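Local atomic coordinates of GDP-perosamine synthase (Caulobacter crescentus, PDB entry 3BN1), a protein that catalyses the pyridoxal phosphate-dependent transfer of an amino group from L-glutamate to GDP-4-keto-6-deoxy-D-mannose, yielding GDP-perosamine for the O-antigen of the outer membrane. Residues L25-T30 with G37-E42. Numbering follows the deposited sequence.
Sequences LECMDT and GRFIVE
E26 reaches across from helix 20-30 and sets its carboxylate against the guanidinium of R38, at the start of helix 38-51. The salt bridge runs from E26 OE1 to R38 NH1 at 2.9 Å, with the two flat groups turned 51° to one another, so the pairing is skewed rather than a coplanar fork; E26 OE2 lies farther from R38 NH1, at 3.4 Å. What carries the acid over is an extended chain, its CG anti to the backbone N (chi1 180°). Beside the ion pair, E26 OE1 also rests 3.6 Å from F39 CZ, at a slant to the ring. C27 meets the adjoining CD2-CE2 side of that ring: its SG lies 3.4 Å from F39 CD2 and 4.4 Å from the ring centroid, an oblique sulfur-aromatic contact.

Behind this first shell, R38 NE bonds E42 OE1 one turn along its own helix (2.7 Å), with the acceptor near the guanidinium plane. F39 CE1 lies over one face of the same guanidinium, offset toward its rim, and Y23 adds a cation-pi contact with R38 while its ring meets that of F39. Helix 236-247 packs against the buried pair, N236 touching both C27 and F39, and A240 touching F39.

Two consecutive N-terminal helices of a DegT/DnrJ/EryC1-family subunit, aspartate aminotransferase-like in fold, pack together here, and the first also meets the second subunit, where D29 forms a salt bridge with R21 of that chain. The axes of 25-30 and 38-42 run roughly antiparallel (142°) and come no closer than 12.2 Å, a gap spanned mainly by E26, R38 and F39. Two carboxylates share the positive charge of R38, probably stabilising it at the surface, beside the buried C27-F39 contact.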
loop_
_atom_site.group_PDB
_atom_site.type_symbol
_atom_site.label_atom_id
_atom_site.label_comp_id
_atom_site.label_asym_id
_atom_site.label_seq_id
_atom_site.Cartn_x
_atom_site.Cartn_y
_atom_site.Cartn_z
ATOM N N LEU A 25 9.144 -13.394 14.458
ATOM C CA LEU A 25 9.423 -13.204 15.888
ATOM C C LEU A 25 10.705 -12.373 16.053
ATOM O O LEU A 25 10.865 -11.561 16.982
ATOM C CB LEU A 25 9.573 -14.576 16.553
ATOM C CG LEU A 25 8.224 -15.131 17.015
ATOM C CD1 LEU A 25 8.452 -16.442 17.762
ATOM C CD2 LEU A 25 7.344 -14.129 17.871
ATOM N N GLU A 26 11.665 -12.591 15.165
ATOM C CA GLU A 26 12.899 -11.803 15.250
ATOM C C GLU A 26 12.602 -10.332 15.013
ATOM O O GLU A 26 13.188 -9.454 15.681
ATOM C CB GLU A 26 13.940 -12.284 14.241
ATOM C CG GLU A 26 15.237 -11.462 14.322
ATOM C CD GLU A 26 16.173 -11.703 13.145
ATOM O OE1 GLU A 26 16.280 -12.892 12.739
ATOM O OE2 GLU A 26 16.724 -10.709 12.603
ATOM N N CYS A 27 11.700 -10.044 14.069
ATOM C CA CYS A 27 11.419 -8.627 13.798
ATOM C C CYS A 27 10.780 -8.062 15.042
ATOM O O CYS A 27 11.014 -6.926 15.380
ATOM C CB CYS A 27 10.439 -8.358 12.643
ATOM S SG CYS A 27 10.927 -8.959 11.022
ATOM N N MET A 28 9.889 -8.827 15.648
ATOM C CA MET A 28 9.214 -8.301 16.811
ATOM C C MET A 28 10.229 -8.106 17.964
ATOM O O MET A 28 10.125 -7.182 18.803
ATOM C CB MET A 28 8.219 -9.371 17.341
ATOM C CG MET A 28 7.031 -9.779 16.484
ATOM S SD MET A 28 6.088 -8.279 15.913
ATOM C CE MET A 28 5.252 -7.891 17.486
ATOM N N ASP A 29 11.099 -9.082 18.113
ATOM C CA ASP A 29 12.005 -9.071 19.269
ATOM C C ASP A 29 13.059 -8.002 19.129
ATOM O O ASP A 29 13.568 -7.516 20.128
ATOM C CB ASP A 29 12.635 -10.455 19.462
ATOM C CG ASP A 29 11.675 -11.423 20.128
ATOM O OD1 ASP A 29 10.750 -10.904 20.802
ATOM O OD2 ASP A 29 11.822 -12.657 19.969
ATOM N N THR A 30 13.401 -7.661 17.895
ATOM C CA THR A 30 14.392 -6.605 17.672
ATOM C C THR A 30 13.752 -5.244 17.439
ATOM O O THR A 30 14.447 -4.263 17.339
ATOM C CB THR A 30 15.218 -6.900 16.446
ATOM O OG1 THR A 30 14.326 -7.283 15.379
ATOM C CG2 THR A 30 16.217 -8.030 16.787
ATOM N N GLY A 37 14.845 -2.632 7.362
ATOM C CA GLY A 37 15.424 -3.810 8.020
ATOM C C GLY A 37 16.058 -4.921 7.140
ATOM O O GLY A 37 15.896 -4.953 5.922
ATOM N N ARG A 38 16.752 -5.855 7.790
ATOM C CA ARG A 38 17.457 -6.973 7.147
ATOM C C ARG A 38 16.619 -7.796 6.163
ATOM O O ARG A 38 17.029 -8.104 5.032
ATOM C CB ARG A 38 18.092 -7.936 8.194
ATOM C CG ARG A 38 17.398 -9.351 8.329
ATOM C CD ARG A 38 18.015 -10.476 9.253
ATOM N NE ARG A 38 17.810 -11.801 8.633
ATOM C CZ ARG A 38 17.854 -12.994 9.239
ATOM N NH1 ARG A 38 18.127 -13.074 10.531
ATOM N NH2 ARG A 38 17.630 -14.130 8.565
ATOM N N PHE A 39 15.468 -8.240 6.627
ATOM C CA PHE A 39 14.659 -9.104 5.769
ATOM C C PHE A 39 14.342 -8.477 4.414
ATOM O O PHE A 39 14.371 -9.157 3.373
ATOM C CB PHE A 39 13.423 -9.527 6.541
ATOM C CG PHE A 39 13.740 -10.415 7.721
ATOM C CD1 PHE A 39 14.352 -11.663 7.543
ATOM C CD2 PHE A 39 13.404 -10.044 9.002
ATOM C CE1 PHE A 39 14.588 -12.508 8.610
ATOM C CE2 PHE A 39 13.649 -10.882 10.068
ATOM C CZ PHE A 39 14.255 -12.107 9.873
ATOM N N ILE A 40 14.018 -7.183 4.419
ATOM C CA ILE A 40 13.718 -6.501 3.151
ATOM C C ILE A 40 14.867 -6.674 2.120
ATOM O O ILE A 40 14.703 -7.121 0.950
ATOM C CB ILE A 40 13.281 -5.007 3.382
ATOM C CG1 ILE A 40 12.270 -4.913 4.521
ATOM C CG2 ILE A 40 12.687 -4.445 2.106
ATOM C CD1 ILE A 40 11.689 -3.514 4.737
ATOM N N VAL A 41 16.062 -6.311 2.551
ATOM C CA VAL A 41 17.188 -6.412 1.653
ATOM C C VAL A 41 17.466 -7.909 1.311
ATOM O O VAL A 41 17.819 -8.249 0.169
ATOM C CB VAL A 41 18.383 -5.705 2.337
ATOM C CG1 VAL A 41 18.882 -6.548 3.504
ATOM C CG2 VAL A 41 19.465 -5.327 1.340
ATOM N N GLU A 42 17.358 -8.786 2.315
ATOM C CA GLU A 42 17.615 -10.208 2.068
ATOM C C GLU A 42 16.615 -10.808 1.105
ATOM O O GLU A 42 16.972 -11.518 0.168
ATOM C CB GLU A 42 17.639 -11.038 3.339
ATOM C CG GLU A 42 18.813 -10.702 4.223
ATOM C CD GLU A 42 18.935 -11.650 5.402
ATOM O OE1 GLU A 42 17.881 -12.081 5.912
ATOM O OE2 GLU A 42 20.078 -11.958 5.809
#